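Local structure of putative arylalkylamine N-Acetyltransferase 7 (4FD7) at residues D50-A53 / M58-A61; A53-M58 / K158-G163; M151-D156 / G163-I168; T186-P191 / T195-V200. The protein probably acts as an N-acetyltransferase of the GNAT family, moving an acetyl group from acetyl-coenzyme A to an amine. All coordinates share one frame; numbering follows the deposited sequence.

Contact 1: residues D50-A53 / M58-A61; sequences DYFA and MNQA
N59 meets F52 and A53 across two consecutive helices joined at E56: helix 41-55 ends, the chain bends at E56, the N-cap of the second helix, and helix 57-62 sets off in a new direction. Both helices fall within the GNAT sequence family. Along 58-61, M58 heads for helix 120-136 and the loop at T189, and it is the next residue that faces the end of the preceding helix. The backbone N of N59 bonds to the E56 carboxylate, which caps the second helix. The N59 side chain points at the end of helix 41-55. Its CB is placed by the backbone, 3.3 Å from the carbonyl O of A53, and CG, beside the backbone N (chi1 -63°), sends the amide on toward F52. There ND2 makes a weak hydrogen bond of 3.3 Å to F52 O. The same nitrogen lies 3.4 Å from F52 CE2, approaching the ring obliquely, with ring and amide planes 86° apart. F52 can offer both its carbonyl and its ring because its CG is anti to its own N (chi1 174°), which swings the ring to the carbonyl side. F52, A53 and N59 are all buried, and ND2 gives F52 O a weak polar partner from the next helix. One residue further on, Q60 adds a link of its own outside the 50-53 segment, where its NE2 donates a weak hydrogen bond to the backbone O of R54. The backbone of N59 is also joined to the first helix through a water, which donates to A53 O at 3.0 Å and, weakly, to N59 O at 3.3 Å.

Contact 2: residues A53-M58 / K158-G163; sequences ARDELM and KYRGRG
D55, in the last turn of helix 41-55, and R160, in the loop that leads to helix 164-170, keep their backbones well apart, with D55 CA 12.1 Å from R160 CA, and the gap is bridged by side chains alone. R160 spans most of it: its chain bends at chi3 (-137°) and ends with the guanidinium edge against the aspartate. NH2 makes a salt bridge of 2.8 Å to D55 OD2, nearly straight at 166°, using the anti lone pair of that oxygen. D55 OD2 lies in the guanidinium plane; with the guanidinium and carboxylate planes 89° apart, R160 meets one oxygen and not both, and R160 NH1 adds only a weak bond of 3.3 Å to it. The neighbouring R54 grips the same carboxylate side-on, NE meeting D55 OD1 at 2.7 Å from above the carboxylate plane and NH1 reaching D55 OD2 at 2.9 Å on its syn side. OD2 thus accepts from two arginines, and a water donates to it at 2.6 Å as well, a setting that probably keeps the aspartate ionised. R160 NH2 has a second partner in the backbone O of V155, which ties this arginine to the end of strand 146-155. The outcome is a salt-bridge network at the protein surface, joining the loop to the end of helix 41-55. Residues 158-163 read K-Y-R-G-R-G, matching the Q/R-x-x-G-x-G/A signature of GNAT enzymes in its R-G-R-G part; as in relatives, this loop before the helix probably receives the pyrophosphate of coenzyme A.

Contact 3: residues M151-D156 / G163-I168; sequences MGLSVD and GIATEI
L153 and V155 of strand 152-155 face helix 164-168, whose axis passes 9.3 Å from that of the strand and runs roughly against it, at 137° between their directions. The backbones come nearest where V155 CA and A165 CA are 6.9 Å apart, and no hydrogen bond links the segments; the packing is apolar throughout. Being two residues apart on the strand, L153 and V155 present their side chains to the same face of the sheet. The CG2 methyl of V155 lies beside its backbone N and meets I164 CG2 at 3.7 Å, the shortest apolar contact here. It also approaches the small A165, whose CB is 4.4 Å from V155 CG2, and touches I168 CD1 more loosely. L153 holds CG anti to its N (chi1 -164°) and sends its two branches to different places: CD1 reaches I168 CG2 at 3.9 Å and lies equally near A165 O, while CD2 comes to 4.2 Å from A165 CB. A165, whose side chain is a single methyl, therefore touches both strand residues, and the two isoleucines close in beside it, one turn apart on the helix. S154, between the two, turns its side chain from the helix to the far side of the sheet. Strand, loop and helix of this kind form the coenzyme A side in GNAT folds, and probably do so here. Strand 146-155 pairs with strand 98-108, and T186 of strand 183-188 touches its earlier part, consistent with the GNAT splay; helix 41-55 covers the S154 side, and helix 164-170 lies on the L153 side, reaching F18 of strand 14-21 and, through T166, helix 191-200.

Contact 4: residues T186-P191 / T195-V200; sequences TCFTGP and TAATRV
F188, the last residue of strand 183-188, faces the A197 methyl of helix 191-200 with its ring. From CB the side chain leaves toward the helix with CG beside the backbone N (chi1 -61°), which turns the ring face to the helix. At the root of the ring, CG is 4.1 Å from A197 CB; along one edge CD1 and then CE1 draw nearer, CE1 to 3.6 Å of A197 CB, and at the far end CZ comes closest, 3.5 Å from A197 CB. The other edge, through CD2 and CE2, keeps similar distances, so the methyl stands almost above the ring centre. The A197 CB lies 3.6 Å from the centroid and 14° off the normal, a CH-pi contact over the face. T186 CG2 covers the opposite face, 3.7 Å above the plane, and the ring is thus held between two methyls. F202 meets it edge-to-face.

P191, right after the N-cap G190, has its carbonyl O taken by T195 N at 2.9 Å in the i to i+4 helical bond, and T195 OG1 adds a second donor, also at 2.9 Å, from above the carbonyl plane and on its opposite face. Strand 183-188 followed by helix 191-200 packed back on it corresponds to the beta-alpha unit that follows the cofactor-loop helix in GNAT folds.

Overall arrangement
From the N terminus, contact 1 closes the short turn between helices 41-55 and 57-62. Contact 2 starts from the same place but spans about a hundred residues, bringing the loop after strand 146-155 to the end of helix 41-55. Contact 3 crosses it, since its segment 151-156 precedes 158-163 and its segment 163-168 begins where that one ends. A weak hydrogen bond between S154 OG and F52 N links contacts 3 and 1. Contact 4 follows in series, closing strand 183-188 onto helix 191-200; T166 packs on that helix, and E56 OE2 and T189 OG1 share a hydrogen bond. Together they join helices 41-55, 57-62, 164-170 and 191-200 with strands 146-155 and 183-188.

Contact 1: residues D50-A53 / M58-A61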
loop_
_atom_site.group_PDB
_atom_site.type_symbol
_atom_site.label_atom_id
_atom_site.label_comp_id
_atom_site.label_asym_id
_atom_site.label_seq_id
_atom_site.Cartn_x
_atom_site.Cartn_y
_atom_site.Cartn_z
ATOM N N ASP A 50 -11.517 -8.179 1.829
ATOM C CA ASP A 50 -11.925 -9.394 1.137
ATOM C C ASP A 50 -10.723 -10.033 0.483
ATOM O O ASP A 50 -10.659 -11.254 0.311
ATOM C CB ASP A 50 -12.952 -9.077 0.049
ATOM C CG ASP A 50 -14.345 -8.904 0.593
ATOM O OD1 ASP A 50 -14.570 -9.238 1.771
ATOM O OD2 ASP A 50 -15.219 -8.437 -0.169
ATOM N N TYR A 51 -9.777 -9.193 0.100
ATOM C CA TYR A 51 -8.662 -9.660 -0.691
ATOM C C TYR A 51 -7.310 -9.461 -0.014
ATOM O O TYR A 51 -6.653 -10.432 0.346
ATOM C CB TYR A 51 -8.730 -9.027 -2.076
ATOM C CG TYR A 51 -10.087 -9.230 -2.712
ATOM C CD1 TYR A 51 -10.544 -10.508 -3.026
ATOM C CD2 TYR A 51 -10.923 -8.153 -2.974
ATOM C CE1 TYR A 51 -11.789 -10.707 -3.603
ATOM C CE2 TYR A 51 -12.177 -8.340 -3.557
ATOM C CZ TYR A 51 -12.603 -9.616 -3.864
ATOM O OH TYR A 51 -13.839 -9.796 -4.441
ATOM N N PHE A 52 -6.895 -8.212 0.161
ATOM C CA PHE A 52 -5.604 -7.920 0.775
ATOM C C PHE A 52 -5.391 -8.644 2.107
ATOM O O PHE A 52 -4.355 -9.285 2.313
ATOM C CB PHE A 52 -5.444 -6.415 0.950
ATOM C CG PHE A 52 -4.214 -6.016 1.708
ATOM C CD1 PHE A 52 -2.979 -5.939 1.078
ATOM C CD2 PHE A 52 -4.300 -5.704 3.051
ATOM C CE1 PHE A 52 -1.840 -5.566 1.798
ATOM C CE2 PHE A 52 -3.176 -5.327 3.776
ATOM C CZ PHE A 52 -1.952 -5.256 3.158
ATOM N N ALA A 53 -6.381 -8.555 2.992
ATOM C CA ALA A 53 -6.309 -9.204 4.303
ATOM C C ALA A 53 -6.150 -10.711 4.173
ATOM O O ALA A 53 -5.537 -11.347 5.021
ATOM C CB ALA A 53 -7.551 -8.888 5.118
ATOM N N MET A 58 2.315 -11.436 4.825
ATOM C CA MET A 58 2.364 -11.284 6.286
ATOM C C MET A 58 1.009 -11.597 6.946
ATOM O O MET A 58 0.932 -12.271 7.987
ATOM C CB MET A 58 2.793 -9.865 6.684
ATOM C CG MET A 58 4.179 -9.450 6.204
ATOM S SD MET A 58 4.555 -7.725 6.614
ATOM C CE MET A 58 4.967 -7.838 8.362
ATOM N N ASN A 59 -0.062 -11.090 6.340
ATOM C CA ASN A 59 -1.398 -11.320 6.875
ATOM C C ASN A 59 -1.721 -12.804 6.891
ATOM O O ASN A 59 -2.186 -13.342 7.899
ATOM C CB ASN A 59 -2.452 -10.565 6.052
ATOM C CG ASN A 59 -2.267 -9.070 6.101
ATOM O OD1 ASN A 59 -1.573 -8.540 6.971
ATOM N ND2 ASN A 59 -2.895 -8.370 5.160
ATOM N N GLN A 60 -1.461 -13.460 5.771
ATOM C CA GLN A 60 -1.719 -14.890 5.644
ATOM C C GLN A 60 -0.898 -15.694 6.647
ATOM O O GLN A 60 -1.393 -16.656 7.236
ATOM C CB GLN A 60 -1.404 -15.340 4.211
ATOM C CG GLN A 60 -2.459 -16.237 3.557
ATOM C CD GLN A 60 -2.262 -16.342 2.048
ATOM O OE1 GLN A 60 -1.131 -16.415 1.559
ATOM N NE2 GLN A 60 -3.360 -16.304 1.303
ATOM N N ALA A 61 0.360 -15.309 6.839
ATOM C CA ALA A 61 1.224 -16.040 7.771
ATOM C C ALA A 61 0.743 -15.854 9.208
ATOM O O ALA A 61 0.943 -16.729 10.052
ATOM C CB ALA A 61 2.678 -15.607 7.633
HETATM O O HOH W 1 -5.126 -13.864 6.589
#

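Contact 2: residues A53-M58 / K158-G163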
loop_
_atom_site.group_PDB
_atom_site.type_symbol
_atom_site.label_atom_id
_atom_site.label_comp_id
_atom_site.label_asym_id
_atom_site.label_seq_id
_atom_site.Cartn_x
_atom_site.Cartn_y
_atom_site.Cartn_z
ATOM N N ALA A 53 -6.381 -8.555 2.992
ATOM C CA ALA A 53 -6.309 -9.204 4.303
ATOM C C ALA A 53 -6.150 -10.711 4.173
ATOM O O ALA A 53 -5.537 -11.347 5.021
ATOM C CB ALA A 53 -7.551 -8.888 5.118
ATOM N N ARG A 54 -6.715 -11.285 3.113
ATOM C CA ARG A 54 -6.660 -12.723 2.930
ATOM C C ARG A 54 -5.382 -13.182 2.232
ATOM O O ARG A 54 -4.840 -14.234 2.566
ATOM C CB ARG A 54 -7.876 -13.202 2.135
ATOM C CG ARG A 54 -7.915 -14.705 1.940
ATOM C CD ARG A 54 -8.891 -15.096 0.854
ATOM N NE ARG A 54 -8.517 -14.576 -0.464
ATOM C CZ ARG A 54 -9.387 -14.386 -1.450
ATOM N NH1 ARG A 54 -8.993 -13.897 -2.614
ATOM N NH2 ARG A 54 -10.666 -14.677 -1.262
ATOM N N ASP A 55 -4.893 -12.385 1.284
ATOM C CA ASP A 55 -3.885 -12.859 0.337
ATOM C C ASP A 55 -2.444 -12.375 0.555
ATOM O O ASP A 55 -1.505 -13.048 0.150
ATOM C CB ASP A 55 -4.338 -12.532 -1.088
ATOM C CG ASP A 55 -5.567 -13.318 -1.491
ATOM O OD1 ASP A 55 -5.874 -14.325 -0.811
ATOM O OD2 ASP A 55 -6.226 -12.944 -2.484
ATOM N N GLU A 56 -2.259 -11.212 1.167
ATOM C CA GLU A 56 -0.907 -10.670 1.337
ATOM C C GLU A 56 -0.093 -11.542 2.302
ATOM O O GLU A 56 -0.638 -12.029 3.293
ATOM C CB GLU A 56 -0.969 -9.223 1.817
ATOM C CG GLU A 56 0.388 -8.552 2.004
ATOM C CD GLU A 56 0.905 -8.637 3.441
ATOM O OE1 GLU A 56 0.187 -9.150 4.305
ATOM O OE2 GLU A 56 2.037 -8.184 3.712
ATOM N N LEU A 57 1.197 -11.729 2.011
ATOM C CA LEU A 57 2.028 -12.703 2.737
ATOM C C LEU A 57 2.042 -12.618 4.267
ATOM O O LEU A 57 1.831 -13.639 4.929
ATOM C CB LEU A 57 3.474 -12.728 2.211
ATOM C CG LEU A 57 3.697 -13.268 0.802
ATOM C CD1 LEU A 57 5.165 -13.605 0.649
ATOM C CD2 LEU A 57 2.824 -14.480 0.529
ATOM N N MET A 58 2.315 -11.436 4.825
ATOM C CA MET A 58 2.364 -11.284 6.286
ATOM C C MET A 58 1.009 -11.597 6.946
ATOM O O MET A 58 0.932 -12.271 7.987
ATOM C CB MET A 58 2.793 -9.865 6.684
ATOM C CG MET A 58 4.179 -9.450 6.204
ATOM S SD MET A 58 4.555 -7.725 6.614
ATOM C CE MET A 58 4.967 -7.838 8.362
ATOM N N LYS A 158 -9.719 -11.816 -9.753
ATOM C CA LYS A 158 -10.164 -12.067 -11.121
ATOM C C LYS A 158 -9.598 -11.056 -12.117
ATOM O O LYS A 158 -9.892 -11.122 -13.317
ATOM C CB LYS A 158 -11.687 -12.180 -11.220
ATOM C CG LYS A 158 -12.437 -10.869 -11.149
ATOM C CD LYS A 158 -13.879 -11.109 -10.680
ATOM C CE LYS A 158 -14.734 -9.886 -10.944
ATOM N NZ LYS A 158 -13.908 -8.660 -10.816
ATOM N N TYR A 159 -8.772 -10.137 -11.614
ATOM C CA TYR A 159 -8.047 -9.195 -12.454
ATOM C C TYR A 159 -6.537 -9.331 -12.334
ATOM O O TYR A 159 -5.796 -8.500 -12.877
ATOM C CB TYR A 159 -8.421 -7.755 -12.095
ATOM C CG TYR A 159 -9.728 -7.309 -12.670
ATOM C CD1 TYR A 159 -10.852 -7.208 -11.870
ATOM C CD2 TYR A 159 -9.846 -6.995 -14.017
ATOM C CE1 TYR A 159 -12.058 -6.793 -12.389
ATOM C CE2 TYR A 159 -11.057 -6.590 -14.550
ATOM C CZ TYR A 159 -12.159 -6.490 -13.727
ATOM O OH TYR A 159 -13.368 -6.087 -14.252
ATOM N N ARG A 160 -6.055 -10.344 -11.623
ATOM C CA ARG A 160 -4.609 -10.444 -11.473
ATOM C C ARG A 160 -3.924 -10.911 -12.762
ATOM O O ARG A 160 -4.580 -11.373 -13.708
ATOM C CB ARG A 160 -4.202 -11.261 -10.227
ATOM C CG ARG A 160 -4.095 -10.408 -8.934
ATOM C CD ARG A 160 -3.964 -11.259 -7.684
ATOM N NE ARG A 160 -4.796 -10.786 -6.577
ATOM C CZ ARG A 160 -5.079 -11.514 -5.498
ATOM N NH1 ARG A 160 -4.597 -12.748 -5.393
ATOM N NH2 ARG A 160 -5.844 -11.022 -4.525
ATOM N N GLY A 161 -2.611 -10.718 -12.820
ATOM C CA GLY A 161 -1.829 -11.097 -13.980
ATOM C C GLY A 161 -1.909 -10.082 -15.106
ATOM O O GLY A 161 -1.474 -10.353 -16.225
ATOM N N ARG A 162 -2.466 -8.913 -14.807
ATOM C CA ARG A 162 -2.728 -7.902 -15.824
ATOM C C ARG A 162 -1.872 -6.655 -15.639
ATOM O O ARG A 162 -1.983 -5.693 -16.406
ATOM C CB ARG A 162 -4.218 -7.542 -15.818
ATOM C CG ARG A 162 -5.076 -8.601 -16.505
ATOM C CD ARG A 162 -6.536 -8.466 -16.162
ATOM N NE ARG A 162 -7.380 -9.442 -16.857
ATOM C CZ ARG A 162 -7.666 -10.658 -16.396
ATOM N NH1 ARG A 162 -8.444 -11.472 -17.095
ATOM N NH2 ARG A 162 -7.169 -11.076 -15.242
ATOM N N GLY A 163 -1.016 -6.672 -14.622
ATOM C CA GLY A 163 -0.147 -5.534 -14.371
ATOM C C GLY A 163 -0.824 -4.419 -13.611
ATOM O O GLY A 163 -0.270 -3.315 -13.523
HETATM O O HOH W 2 -6.840 -14.869 -4.165
#

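Contact 3: residues M151-D156 / G163-I168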
loop_
_atom_site.group_PDB
_atom_site.type_symbol
_atom_site.label_atom_id
_atom_site.label_comp_id
_atom_site.label_asym_id
_atom_site.label_seq_id
_atom_site.Cartn_x
_atom_site.Cartn_y
_atom_site.Cartn_z
ATOM N N MET A 151 -0.502 1.583 3.316
ATOM C CA MET A 151 -0.826 0.468 4.200
ATOM C C MET A 151 -1.681 -0.526 3.430
ATOM O O MET A 151 -2.834 -0.761 3.783
ATOM C CB MET A 151 -1.583 0.954 5.441
ATOM C CG MET A 151 -1.863 -0.120 6.492
ATOM S SD MET A 151 -0.388 -0.941 7.092
ATOM C CE MET A 151 -0.689 -2.644 6.609
ATOM N N GLY A 152 -1.133 -1.072 2.348
ATOM C CA GLY A 152 -1.785 -2.159 1.636
ATOM C C GLY A 152 -2.266 -1.825 0.237
ATOM O O GLY A 152 -2.927 -0.796 0.018
ATOM N N LEU A 153 -1.929 -2.700 -0.708
ATOM C CA LEU A 153 -2.464 -2.644 -2.066
ATOM C C LEU A 153 -3.201 -3.953 -2.325
ATOM O O LEU A 153 -2.606 -5.034 -2.247
ATOM C CB LEU A 153 -1.347 -2.444 -3.102
ATOM C CG LEU A 153 -1.761 -1.986 -4.519
ATOM C CD1 LEU A 153 -0.563 -1.473 -5.307
ATOM C CD2 LEU A 153 -2.456 -3.074 -5.333
ATOM N N SER A 154 -4.495 -3.838 -2.625
ATOM C CA SER A 154 -5.365 -4.980 -2.876
ATOM C C SER A 154 -5.771 -5.003 -4.345
ATOM O O SER A 154 -6.124 -3.977 -4.912
ATOM C CB SER A 154 -6.606 -4.858 -2.004
ATOM O OG SER A 154 -7.429 -6.009 -2.069
ATOM N N VAL A 155 -5.707 -6.173 -4.971
ATOM C CA VAL A 155 -6.223 -6.329 -6.331
ATOM C C VAL A 155 -7.166 -7.521 -6.358
ATOM O O VAL A 155 -6.837 -8.572 -5.808
ATOM C CB VAL A 155 -5.098 -6.554 -7.355
ATOM C CG1 VAL A 155 -5.641 -7.177 -8.663
ATOM C CG2 VAL A 155 -4.343 -5.245 -7.637
ATOM N N ASP A 156 -8.333 -7.353 -6.981
ATOM C CA ASP A 156 -9.288 -8.450 -7.080
ATOM C C ASP A 156 -8.648 -9.554 -7.903
ATOM O O ASP A 156 -8.204 -9.316 -9.025
ATOM C CB ASP A 156 -10.576 -7.967 -7.741
ATOM C CG ASP A 156 -11.670 -9.025 -7.761
ATOM O OD1 ASP A 156 -11.363 -10.238 -7.759
ATOM O OD2 ASP A 156 -12.849 -8.629 -7.787
ATOM N N GLY A 163 -1.016 -6.672 -14.622
ATOM C CA GLY A 163 -0.147 -5.534 -14.371
ATOM C C GLY A 163 -0.824 -4.419 -13.611
ATOM O O GLY A 163 -0.270 -3.315 -13.523
ATOM N N ILE A 164 -2.000 -4.703 -13.045
ATOM C CA ILE A 164 -2.792 -3.675 -12.360
ATOM C C ILE A 164 -2.069 -3.080 -11.138
ATOM O O ILE A 164 -2.102 -1.859 -10.931
ATOM C CB ILE A 164 -4.240 -4.166 -12.046
ATOM C CG1 ILE A 164 -5.135 -3.985 -13.280
ATOM C CG2 ILE A 164 -4.841 -3.419 -10.851
ATOM C CD1 ILE A 164 -6.082 -5.135 -13.550
ATOM N N ALA A 165 -1.373 -3.920 -10.372
ATOM C CA ALA A 165 -0.640 -3.432 -9.197
ATOM C C ALA A 165 0.443 -2.430 -9.605
ATOM O O ALA A 165 0.592 -1.347 -9.005
ATOM C CB ALA A 165 -0.026 -4.593 -8.421
ATOM N N THR A 166 1.204 -2.806 -10.627
ATOM C CA THR A 166 2.211 -1.929 -11.189
ATOM C C THR A 166 1.606 -0.573 -11.546
ATOM O O THR A 166 2.110 0.464 -11.127
ATOM C CB THR A 166 2.822 -2.538 -12.453
ATOM O OG1 THR A 166 3.451 -3.785 -12.127
ATOM C CG2 THR A 166 3.841 -1.588 -13.076
ATOM N N GLU A 167 0.539 -0.576 -12.335
ATOM C CA GLU A 167 -0.045 0.700 -12.759
ATOM C C GLU A 167 -0.631 1.549 -11.620
ATOM O O GLU A 167 -0.579 2.798 -11.672
ATOM C CB GLU A 167 -1.058 0.490 -13.896
ATOM C CG GLU A 167 -0.494 -0.221 -15.132
ATOM C CD GLU A 167 0.816 0.376 -15.657
ATOM O OE1 GLU A 167 0.969 1.612 -15.709
ATOM O OE2 GLU A 167 1.715 -0.400 -16.038
ATOM N N ILE A 168 -1.156 0.887 -10.586
ATOM C CA ILE A 168 -1.675 1.611 -9.428
ATOM C C ILE A 168 -0.503 2.309 -8.721
ATOM O O ILE A 168 -0.623 3.464 -8.298
ATOM C CB ILE A 168 -2.432 0.679 -8.444
ATOM C CG1 ILE A 168 -3.803 0.340 -9.010
ATOM C CG2 ILE A 168 -2.582 1.317 -7.085
ATOM C CD1 ILE A 168 -4.469 -0.818 -8.322
#

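Contact 4: residues T186-P191 / T195-V200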
loop_
_atom_site.group_PDB
_atom_site.type_symbol
_atom_site.label_atom_id
_atom_site.label_comp_id
_atom_site.label_asym_id
_atom_site.label_seq_id
_atom_site.Cartn_x
_atom_site.Cartn_y
_atom_site.Cartn_z
ATOM N N THR A 186 7.712 2.781 0.653
ATOM C CA THR A 186 6.726 1.836 1.151
ATOM C C THR A 186 7.426 0.541 1.506
ATOM O O THR A 186 8.490 0.236 0.954
ATOM C CB THR A 186 5.590 1.649 0.095
ATOM O OG1 THR A 186 4.723 2.790 0.139
ATOM C CG2 THR A 186 4.757 0.390 0.339
ATOM N N CYS A 187 6.880 -0.185 2.474
ATOM C CA CYS A 187 7.348 -1.537 2.745
ATOM C C CYS A 187 6.565 -2.493 1.862
ATOM O O CYS A 187 5.363 -2.656 2.041
ATOM C CB CYS A 187 7.142 -1.914 4.218
ATOM S SG CYS A 187 7.660 -3.613 4.550
ATOM N N PHE A 188 7.245 -3.079 0.879
ATOM C CA PHE A 188 6.665 -4.098 0.018
ATOM C C PHE A 188 7.015 -5.468 0.585
ATOM O O PHE A 188 8.188 -5.812 0.782
ATOM C CB PHE A 188 7.149 -3.925 -1.414
ATOM C CG PHE A 188 6.773 -2.601 -2.016
ATOM C CD1 PHE A 188 7.655 -1.518 -1.991
ATOM C CD2 PHE A 188 5.533 -2.431 -2.600
ATOM C CE1 PHE A 188 7.292 -0.301 -2.551
ATOM C CE2 PHE A 188 5.166 -1.208 -3.161
ATOM C CZ PHE A 188 6.047 -0.150 -3.137
ATOM N N THR A 189 5.971 -6.243 0.860
ATOM C CA THR A 189 6.098 -7.372 1.762
ATOM C C THR A 189 6.235 -8.707 1.055
ATOM O O THR A 189 6.701 -9.681 1.645
ATOM C CB THR A 189 4.895 -7.433 2.682
ATOM O OG1 THR A 189 3.711 -7.574 1.884
ATOM C CG2 THR A 189 4.806 -6.160 3.519
ATOM N N GLY A 190 5.822 -8.761 -0.205
ATOM C CA GLY A 190 5.869 -9.994 -0.972
ATOM C C GLY A 190 6.537 -9.844 -2.325
ATOM O O GLY A 190 6.835 -8.733 -2.751
ATOM N N PRO A 191 6.753 -10.966 -3.017
ATOM C CA PRO A 191 7.591 -11.019 -4.222
ATOM C C PRO A 191 7.005 -10.250 -5.410
ATOM O O PRO A 191 7.716 -9.482 -6.064
ATOM C CB PRO A 191 7.646 -12.517 -4.528
ATOM C CG PRO A 191 6.384 -13.053 -3.994
ATOM C CD PRO A 191 6.115 -12.264 -2.735
ATOM N N THR A 195 8.166 -6.830 -7.229
ATOM C CA THR A 195 8.342 -6.817 -8.684
ATOM C C THR A 195 7.667 -5.597 -9.324
ATOM O O THR A 195 8.245 -4.923 -10.188
ATOM C CB THR A 195 7.783 -8.122 -9.307
ATOM O OG1 THR A 195 8.551 -9.240 -8.835
ATOM C CG2 THR A 195 7.832 -8.074 -10.835
ATOM N N ALA A 196 6.448 -5.322 -8.872
ATOM C CA ALA A 196 5.637 -4.216 -9.373
ATOM C C ALA A 196 6.321 -2.890 -9.070
ATOM O O ALA A 196 6.474 -2.013 -9.943
ATOM C CB ALA A 196 4.278 -4.265 -8.734
ATOM N N ALA A 197 6.770 -2.759 -7.824
ATOM C CA ALA A 197 7.439 -1.534 -7.412
ATOM C C ALA A 197 8.718 -1.344 -8.220
ATOM O O ALA A 197 9.051 -0.230 -8.628
ATOM C CB ALA A 197 7.725 -1.561 -5.911
ATOM N N THR A 198 9.430 -2.440 -8.472
ATOM C CA THR A 198 10.661 -2.365 -9.254
ATOM C C THR A 198 10.364 -1.864 -10.661
ATOM O O THR A 198 11.020 -0.939 -11.154
ATOM C CB THR A 198 11.385 -3.721 -9.298
ATOM O OG1 THR A 198 11.967 -3.983 -8.009
ATOM C CG2 THR A 198 12.485 -3.726 -10.370
ATOM N N ARG A 199 9.345 -2.439 -11.284
ATOM C CA ARG A 199 8.962 -2.033 -12.632
ATOM C C ARG A 199 8.562 -0.550 -12.736
ATOM O O ARG A 199 8.789 0.093 -13.773
ATOM C CB ARG A 199 7.906 -2.999 -13.197
ATOM C CG ARG A 199 8.474 -4.419 -13.357
ATOM C CD ARG A 199 7.485 -5.429 -13.942
ATOM N NE ARG A 199 8.153 -6.656 -14.389
ATOM C CZ ARG A 199 8.734 -6.787 -15.582
ATOM N NH1 ARG A 199 8.726 -5.764 -16.432
ATOM N NH2 ARG A 199 9.316 -7.929 -15.929
ATOM N N VAL A 200 8.005 0.008 -11.657
ATOM C CA VAL A 200 7.717 1.452 -11.630
ATOM C C VAL A 200 8.975 2.329 -11.461
ATOM O O VAL A 200 8.986 3.516 -11.799
ATOM C CB VAL A 200 6.659 1.765 -10.549
ATOM C CG1 VAL A 200 6.517 3.267 -10.289
ATOM C CG2 VAL A 200 5.318 1.183 -10.977
#